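Local coordinates for N6 adenine specific DNA methylase (Encephalitozoon cuniculi, PDB 3Q87), which is the catalytic subunit of the Mtq2–Trm112 complex, which uses S-adenosylmethionine to methylate the translation termination factor eRF1, at residues P87-P90 with I96-G99; T10-D15 with V156-G161; V106-V111 with L133-E138. All coordinates share one frame; numbering follows the deposited sequence.

How the interactions relate
The three contacts occupy different layers of one Rossmann-like methyltransferase domain. Interaction 2 is buried: it lays helix 8-20 on strand 155-162 by side-chain packing, with no hydrogen bond between its segments. Interaction 3, partly buried, joins helices 105-113 and 129-138 across the other face of the sheet, apolar beside the strands and charged farther out. Interaction 1 is a loop contact held by two backbone hydrogen bonds. Interactions 1 and 2 both reach S-adenosylmethionine, at its adenosine and carboxylate ends respectively. Ile-159, on strand 155-162, packs against Leu-133 and Leu-136 of interaction 3, while Val-106 meets Pro-87 of interaction 1.

Interaction 1: residues P87-P90 with I96-G99. With SAM (S-adenosylmethionine), chain D.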
# COMPACT_ATOMS: atom_id res chain seq x y z
N PRO B 87 -6.36 2.37 -14.03
CA PRO B 87 -6.52 2.06 -15.47
C PRO B 87 -7.88 2.58 -15.88
O PRO B 87 -8.88 2.06 -15.42
CB PRO B 87 -6.58 0.54 -15.52
CG PRO B 87 -6.37 0.05 -14.12
CD PRO B 87 -6.45 1.18 -13.17
N TYR B 88 -7.93 3.60 -16.73
CA TYR B 88 -9.18 4.29 -16.96
C TYR B 88 -9.60 4.30 -18.44
O TYR B 88 -10.59 4.95 -18.79
CB TYR B 88 -9.09 5.72 -16.40
CG TYR B 88 -7.98 6.57 -17.01
CD1 TYR B 88 -7.97 6.88 -18.36
CD2 TYR B 88 -6.95 7.09 -16.21
CE1 TYR B 88 -6.97 7.66 -18.92
CE2 TYR B 88 -5.94 7.88 -16.75
CZ TYR B 88 -5.96 8.16 -18.11
OH TYR B 88 -4.97 8.93 -18.66
N VAL B 89 -8.87 3.59 -19.28
CA VAL B 89 -9.10 3.67 -20.73
C VAL B 89 -10.25 2.77 -21.17
O VAL B 89 -10.19 1.55 -20.99
CB VAL B 89 -7.83 3.31 -21.53
CG1 VAL B 89 -8.13 3.36 -23.04
CG2 VAL B 89 -6.68 4.25 -21.16
N PRO B 90 -11.29 3.37 -21.77
CA PRO B 90 -12.52 2.65 -22.14
C PRO B 90 -12.29 1.63 -23.23
O PRO B 90 -11.44 1.83 -24.08
CB PRO B 90 -13.43 3.77 -22.67
CG PRO B 90 -12.83 5.05 -22.19
CD PRO B 90 -11.36 4.80 -22.13
N ILE B 96 -2.72 -2.97 -17.98
CA ILE B 96 -2.11 -1.75 -17.45
C ILE B 96 -3.04 -0.54 -17.51
O ILE B 96 -3.18 0.19 -16.53
CB ILE B 96 -0.76 -1.43 -18.15
CG1 ILE B 96 0.23 -2.57 -17.94
CG2 ILE B 96 -0.14 -0.14 -17.61
CD1 ILE B 96 1.43 -2.47 -18.87
N ILE B 97 -3.69 -0.32 -18.65
CA ILE B 97 -4.46 0.91 -18.84
C ILE B 97 -5.95 0.65 -19.00
O ILE B 97 -6.73 1.59 -18.96
CB ILE B 97 -4.03 1.66 -20.12
CG1 ILE B 97 -4.21 0.77 -21.35
CG2 ILE B 97 -2.60 2.16 -19.99
CD1 ILE B 97 -3.76 1.42 -22.65
N GLY B 98 -6.33 -0.61 -19.20
CA GLY B 98 -7.69 -0.92 -19.61
C GLY B 98 -8.72 -0.82 -18.50
O GLY B 98 -8.56 -1.40 -17.43
N GLY B 99 -9.79 -0.08 -18.76
CA GLY B 99 -10.88 -0.02 -17.81
C GLY B 99 -12.17 -0.66 -18.31
O GLY B 99 -13.23 -0.48 -17.71
N SAM D . 0.73 5.86 -10.56
CA SAM D . 1.21 5.86 -11.95
C SAM D . 1.10 7.28 -12.52
O SAM D . 1.79 7.65 -13.47
OXT SAM D . 0.33 8.10 -12.04
CB SAM D . 0.54 4.79 -12.86
CG SAM D . -0.95 4.90 -13.28
SD SAM D . -1.57 3.73 -14.56
CE SAM D . -2.83 4.69 -15.41
C5' SAM D . -2.61 2.58 -13.62
C4' SAM D . -1.72 1.64 -12.83
O4' SAM D . -2.52 0.70 -12.13
C3' SAM D . -0.77 0.84 -13.72
O3' SAM D . 0.52 0.90 -13.17
C2' SAM D . -1.29 -0.59 -13.65
O2' SAM D . -0.29 -1.57 -13.71
C1' SAM D . -1.95 -0.58 -12.29
N9 SAM D . -3.05 -1.53 -12.17
C8 SAM D . -3.91 -1.99 -13.14
N7 SAM D . -4.77 -2.85 -12.54
C5 SAM D . -4.46 -2.92 -11.21
C6 SAM D . -4.99 -3.62 -10.14
N6 SAM D . -6.04 -4.42 -10.33
N1 SAM D . -4.44 -3.48 -8.88
C2 SAM D . -3.36 -2.64 -8.66
N3 SAM D . -2.83 -1.95 -9.73
C4 SAM D . -3.37 -2.09 -10.97
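Gly-99 N donates to Val-89 O over 2.8 Å, nearly straight at 169°, and closes one side of a small bridge directly after the NPPY motif. Pro-87 and Tyr-88 end that motif, which starts at Asn-85 and in related methyltransferases lies at the site of the methyl-accepting group. The donor sits above the carbonyl plane of Val-89, 36° out of it. The second bond runs from Val-89 N to Ile-97 O (2.9 Å), meeting that carbonyl almost end-on. Together they flank Gly-98, the hydrogen-bonding pattern of a single parallel beta bridge, in a loop with no other strand pairing between the two segments. Tyr-88 N also lies near Ile-97 O, but its angle is too poor for a bond.

Val-89 carries CG2 beside its own backbone N, on the side of Ile-97 O, which accepts the Val-89 N-H, and there it meets Ile-97 CB at 3.8 Å. The side chain of Tyr-88 leaves the backbone away from 96-99, and its hydroxyl is hydrogen-bonded to Asp-9. Pro-87 points the other way, putting CB 3.4 Å from Gly-98 O. Its neighbouring ring atom reaches the cofactor: Pro-87 CG lies 3.3 Å from C8 of the adenine of S-adenosylmethionine.

Interaction 2: residues T10-D15 with V156-G161. With SAM (S-adenosylmethionine), chain D.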
# COMPACT_ATOMS: atom_id res chain seq x y z
N THR B 10 -0.69 11.95 -14.57
CA THR B 10 -0.03 11.75 -13.29
C THR B 10 0.36 13.10 -12.67
O THR B 10 0.16 13.33 -11.49
CB THR B 10 1.21 10.80 -13.35
OG1 THR B 10 2.41 11.54 -13.10
CG2 THR B 10 1.32 10.10 -14.68
N TYR B 11 0.88 14.02 -13.47
CA TYR B 11 1.30 15.30 -12.92
C TYR B 11 0.16 16.18 -12.39
O TYR B 11 0.36 16.99 -11.49
CB TYR B 11 2.20 16.06 -13.91
CG TYR B 11 3.50 15.34 -14.12
CD1 TYR B 11 4.34 15.07 -13.04
CD2 TYR B 11 3.89 14.90 -15.37
CE1 TYR B 11 5.55 14.40 -13.22
CE2 TYR B 11 5.09 14.22 -15.56
CZ TYR B 11 5.91 13.99 -14.47
OH TYR B 11 7.11 13.32 -14.64
N THR B 12 -1.05 16.03 -12.92
CA THR B 12 -2.17 16.76 -12.35
C THR B 12 -2.57 16.16 -10.98
O THR B 12 -2.93 16.89 -10.06
CB THR B 12 -3.41 16.83 -13.28
OG1 THR B 12 -4.23 15.67 -13.10
CG2 THR B 12 -2.99 16.90 -14.74
N LEU B 13 -2.49 14.84 -10.83
CA LEU B 13 -2.69 14.23 -9.52
C LEU B 13 -1.62 14.73 -8.56
O LEU B 13 -1.92 15.19 -7.46
CB LEU B 13 -2.72 12.69 -9.62
CG LEU B 13 -2.92 11.87 -8.34
CD1 LEU B 13 -4.09 12.39 -7.52
CD2 LEU B 13 -3.10 10.35 -8.63
N MET B 14 -0.36 14.68 -8.99
CA MET B 14 0.73 15.14 -8.15
C MET B 14 0.57 16.60 -7.73
O MET B 14 0.82 16.95 -6.58
CB MET B 14 2.07 14.92 -8.85
CG MET B 14 2.40 13.45 -9.04
SD MET B 14 3.98 13.13 -9.86
CE MET B 14 5.17 13.60 -8.59
N ASP B 15 0.16 17.45 -8.67
CA ASP B 15 -0.03 18.87 -8.37
C ASP B 15 -1.11 19.05 -7.30
O ASP B 15 -0.92 19.81 -6.36
CB ASP B 15 -0.40 19.67 -9.63
CG ASP B 15 0.81 19.96 -10.52
OD1 ASP B 15 1.96 19.69 -10.11
OD2 ASP B 15 0.59 20.47 -11.64
N VAL B 156 -9.00 15.69 -17.23
CA VAL B 156 -8.75 14.91 -16.04
C VAL B 156 -9.50 15.48 -14.84
O VAL B 156 -9.49 16.70 -14.63
CB VAL B 156 -7.25 14.89 -15.74
CG1 VAL B 156 -6.99 14.48 -14.31
CG2 VAL B 156 -6.54 13.98 -16.70
N TYR B 157 -10.13 14.61 -14.06
CA TYR B 157 -10.77 15.00 -12.80
C TYR B 157 -10.12 14.32 -11.60
O TYR B 157 -10.00 13.09 -11.55
CB TYR B 157 -12.25 14.65 -12.84
CG TYR B 157 -13.01 15.28 -13.99
CD1 TYR B 157 -13.86 16.36 -13.78
CD2 TYR B 157 -12.86 14.80 -15.28
CE1 TYR B 157 -14.55 16.94 -14.84
CE2 TYR B 157 -13.55 15.38 -16.35
CZ TYR B 157 -14.39 16.44 -16.12
OH TYR B 157 -15.08 17.02 -17.16
N ILE B 158 -9.70 15.12 -10.63
CA ILE B 158 -9.16 14.57 -9.40
C ILE B 158 -10.20 14.61 -8.29
O ILE B 158 -10.62 15.67 -7.83
CB ILE B 158 -7.90 15.30 -8.98
CG1 ILE B 158 -6.81 15.08 -10.04
CG2 ILE B 158 -7.46 14.83 -7.58
CD1 ILE B 158 -5.65 15.99 -9.88
N ILE B 159 -10.63 13.43 -7.89
CA ILE B 159 -11.66 13.30 -6.87
C ILE B 159 -11.04 13.13 -5.49
O ILE B 159 -10.16 12.30 -5.30
CB ILE B 159 -12.57 12.12 -7.19
CG1 ILE B 159 -13.25 12.35 -8.53
CG2 ILE B 159 -13.63 11.94 -6.11
CD1 ILE B 159 -14.31 11.31 -8.85
N LYS B 160 -11.48 13.94 -4.53
CA LYS B 160 -11.09 13.74 -3.14
C LYS B 160 -12.28 13.19 -2.37
O LYS B 160 -13.37 13.73 -2.45
CB LYS B 160 -10.59 15.03 -2.49
CG LYS B 160 -10.34 14.87 -1.01
CD LYS B 160 -9.69 16.09 -0.38
CE LYS B 160 -9.50 15.89 1.12
NZ LYS B 160 -8.89 17.08 1.76
N GLY B 161 -12.06 12.09 -1.65
CA GLY B 161 -13.12 11.46 -0.89
C GLY B 161 -12.75 11.38 0.57
O GLY B 161 -11.61 11.07 0.91
N SAM D . 0.73 5.86 -10.56
CA SAM D . 1.21 5.86 -11.95
C SAM D . 1.10 7.28 -12.52
O SAM D . 1.79 7.65 -13.47
OXT SAM D . 0.33 8.10 -12.04
CB SAM D . 0.54 4.79 -12.86
CG SAM D . -0.95 4.90 -13.28
SD SAM D . -1.57 3.73 -14.56
CE SAM D . -2.83 4.69 -15.41
C5' SAM D . -2.61 2.58 -13.62
C4' SAM D . -1.72 1.64 -12.83
O4' SAM D . -2.52 0.70 -12.13
C3' SAM D . -0.77 0.84 -13.72
O3' SAM D . 0.52 0.90 -13.17
C2' SAM D . -1.29 -0.59 -13.65
O2' SAM D . -0.29 -1.57 -13.71
C1' SAM D . -1.95 -0.58 -12.29
N9 SAM D . -3.05 -1.53 -12.17
C8 SAM D . -3.91 -1.99 -13.14
N7 SAM D . -4.77 -2.85 -12.54
C5 SAM D . -4.46 -2.92 -11.21
C6 SAM D . -4.99 -3.62 -10.14
N6 SAM D . -6.04 -4.42 -10.33
N1 SAM D . -4.44 -3.48 -8.88
C2 SAM D . -3.36 -2.64 -8.66
N3 SAM D . -2.83 -1.95 -9.73
C4 SAM D . -3.37 -2.09 -10.97
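Helix 8-20 lies across one face of the central sheet of the methyltransferase fold, and here it meets strand 155-162 through Thr-12 and Leu-13. The short segments run in broadly the same direction, their axes 9.0 Å apart and inclined by 36°, a spacing that fits a helix resting on a sheet through one layer of side chains. From the strand, Val-156 and Ile-158 point toward the helix, as alternate residues of a strand do, while Tyr-157 between them faces away.

Thr-12 supplies the polar atom of this layer. With chi1 at 87° its OG1 is turned between the backbone N and the carbonyl carbon, and it approaches Val-156 CG1 to 3.2 Å. Thr-12 OG1 also lies 4.0 Å from Ile-158 CG1, so it sits against both strand side chains. Amid these apolar groups it is hydrogen-bonded to Asp-9 O, in the preceding part of the helix. Leu-13 holds CG opposite its backbone N (chi1 180°), and its CD1 comes within 4.2 Å of Ile-158 CG2; the two branches meet at a slant. Leu-13 also packs on Asn-85, a residue that binds S-adenosylmethionine.

One turn on, Asp-15 is salt-bridged to Arg-149 of strand 142-150, next in the sheet; at the other end of the segment Thr-10 lines the pocket near the cofactor's carboxylate. The arrangement is that of the alpha/beta/alpha sandwich of class I, Rossmann-like methyltransferases.

Interaction 3: residues V106-V111 with L133-E138; sequences VIDRFV and LARLEE
Asp-108 lays its carboxylate flat over one face of the Arg-135 guanidinium. The two planes are only 6° apart, and Asp-108 OD2 sits 3.6 Å from Arg-135 CZ, over the centre of the group. Because that oxygen is well out of the guanidinium plane, no N-H points at it: the salt bridge, Asp-108 OD2 to Arg-135 NH2 at 3.7 Å, is long and rests on charge alone. The stronger polar partner of Asp-108 is Arg-104, just before the helix, whose NE forms a salt bridge with OD1, so the carboxylate is shared between two arginines. Arg-135 reaches it with an extended chain from CG to NE, crossing Asp-108 at about a right angle.

Nearer the sheet the contact is apolar. Val-111 CG1, set opposite its backbone N (chi1 167°), lies between the helices, 3.9 Å from Arg-135 CB and 3.9 Å from Leu-136 CD2. Val-111 CG2 meets the same Leu-136 CD2, so both methyls of the valine straddle one leucine branch. Leu-136 continues inward onto Ile-159 and Thr-143 of the sheet.

The segment axes pass 10.4 Å apart at a crossing angle of -18°, the geometry of neighbouring, nearly parallel helices. Strand 118-124 follows helix 105-113 and precedes helix 129-138, giving the successive beta-alpha-beta crossovers typical of the Rossmann-like methyltransferase fold.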
# COMPACT_ATOMS: atom_id res chain seq x y z
N VAL B 106 -12.28 -1.13 -13.33
CA VAL B 106 -11.37 -1.18 -12.18
C VAL B 106 -11.76 -0.12 -11.16
O VAL B 106 -11.79 -0.37 -9.96
CB VAL B 106 -9.87 -1.04 -12.59
CG1 VAL B 106 -8.96 -1.24 -11.36
CG2 VAL B 106 -9.52 -2.07 -13.64
N ILE B 107 -12.09 1.07 -11.66
CA ILE B 107 -12.55 2.15 -10.80
C ILE B 107 -13.71 1.68 -9.92
O ILE B 107 -13.71 1.91 -8.71
CB ILE B 107 -13.01 3.36 -11.63
CG1 ILE B 107 -11.80 4.07 -12.24
CG2 ILE B 107 -13.86 4.33 -10.78
CD1 ILE B 107 -12.13 4.89 -13.48
N ASP B 108 -14.68 1.02 -10.54
CA ASP B 108 -15.88 0.56 -9.86
C ASP B 108 -15.54 -0.52 -8.84
O ASP B 108 -16.11 -0.55 -7.75
CB ASP B 108 -16.91 0.02 -10.86
CG ASP B 108 -17.62 1.13 -11.63
OD1 ASP B 108 -17.43 2.31 -11.28
OD2 ASP B 108 -18.37 0.81 -12.59
N ARG B 109 -14.61 -1.40 -9.19
CA ARG B 109 -14.15 -2.40 -8.24
C ARG B 109 -13.47 -1.75 -7.04
O ARG B 109 -13.66 -2.17 -5.89
CB ARG B 109 -13.20 -3.41 -8.91
CG ARG B 109 -13.94 -4.48 -9.67
CD ARG B 109 -13.02 -5.44 -10.40
NE ARG B 109 -11.97 -6.01 -9.55
CZ ARG B 109 -10.68 -6.01 -9.87
NH1 ARG B 109 -10.29 -5.49 -11.03
NH2 ARG B 109 -9.78 -6.55 -9.06
N PHE B 110 -12.68 -0.72 -7.31
CA PHE B 110 -11.99 0.01 -6.26
C PHE B 110 -12.98 0.69 -5.31
O PHE B 110 -12.90 0.55 -4.10
CB PHE B 110 -11.07 1.09 -6.86
CG PHE B 110 -10.53 2.06 -5.84
CD1 PHE B 110 -9.65 1.64 -4.86
CD2 PHE B 110 -10.91 3.40 -5.85
CE1 PHE B 110 -9.16 2.52 -3.90
CE2 PHE B 110 -10.42 4.29 -4.91
CZ PHE B 110 -9.55 3.84 -3.91
N VAL B 111 -13.92 1.43 -5.88
CA VAL B 111 -14.88 2.17 -5.08
C VAL B 111 -15.68 1.23 -4.18
O VAL B 111 -15.93 1.52 -3.01
CB VAL B 111 -15.82 2.98 -6.00
CG1 VAL B 111 -17.01 3.51 -5.22
CG2 VAL B 111 -15.03 4.11 -6.68
N LEU B 133 -18.62 9.92 -8.46
CA LEU B 133 -18.95 10.66 -7.24
C LEU B 133 -20.13 10.02 -6.51
O LEU B 133 -20.09 9.82 -5.30
CB LEU B 133 -19.29 12.10 -7.58
CG LEU B 133 -18.13 12.94 -8.08
CD1 LEU B 133 -18.65 14.30 -8.51
CD2 LEU B 133 -17.08 13.07 -6.97
N ALA B 134 -21.18 9.71 -7.26
CA ALA B 134 -22.37 9.10 -6.69
C ALA B 134 -22.04 7.78 -5.99
O ALA B 134 -22.48 7.53 -4.85
CB ALA B 134 -23.42 8.89 -7.78
N ARG B 135 -21.27 6.92 -6.66
CA ARG B 135 -20.95 5.62 -6.08
C ARG B 135 -20.17 5.78 -4.79
O ARG B 135 -20.34 5.00 -3.85
CB ARG B 135 -20.16 4.76 -7.07
CG ARG B 135 -21.03 4.01 -8.06
CD ARG B 135 -20.17 3.12 -8.93
NE ARG B 135 -20.93 2.52 -10.01
CZ ARG B 135 -21.08 1.21 -10.18
NH1 ARG B 135 -20.52 0.36 -9.34
NH2 ARG B 135 -21.79 0.76 -11.20
N LEU B 136 -19.30 6.79 -4.77
CA LEU B 136 -18.49 7.10 -3.61
C LEU B 136 -19.37 7.56 -2.47
O LEU B 136 -19.14 7.21 -1.32
CB LEU B 136 -17.45 8.18 -3.96
CG LEU B 136 -16.21 7.69 -4.71
CD1 LEU B 136 -15.37 8.87 -5.18
CD2 LEU B 136 -15.38 6.74 -3.83
N GLU B 137 -20.38 8.37 -2.79
CA GLU B 137 -21.31 8.84 -1.77
C GLU B 137 -22.02 7.66 -1.15
O GLU B 137 -22.19 7.60 0.07
CB GLU B 137 -22.34 9.79 -2.39
CG GLU B 137 -21.73 11.05 -2.97
CD GLU B 137 -21.04 11.89 -1.91
OE1 GLU B 137 -21.35 11.73 -0.72
OE2 GLU B 137 -20.18 12.72 -2.28
N GLU B 138 -22.45 6.73 -1.99
CA GLU B 138 -23.11 5.52 -1.53
C GLU B 138 -22.23 4.70 -0.60
O GLU B 138 -22.72 3.90 0.20
CB GLU B 138 -23.52 4.66 -2.72
CG GLU B 138 -24.58 5.29 -3.61
CD GLU B 138 -24.79 4.50 -4.89
OE1 GLU B 138 -24.44 3.30 -4.92
OE2 GLU B 138 -25.30 5.09 -5.88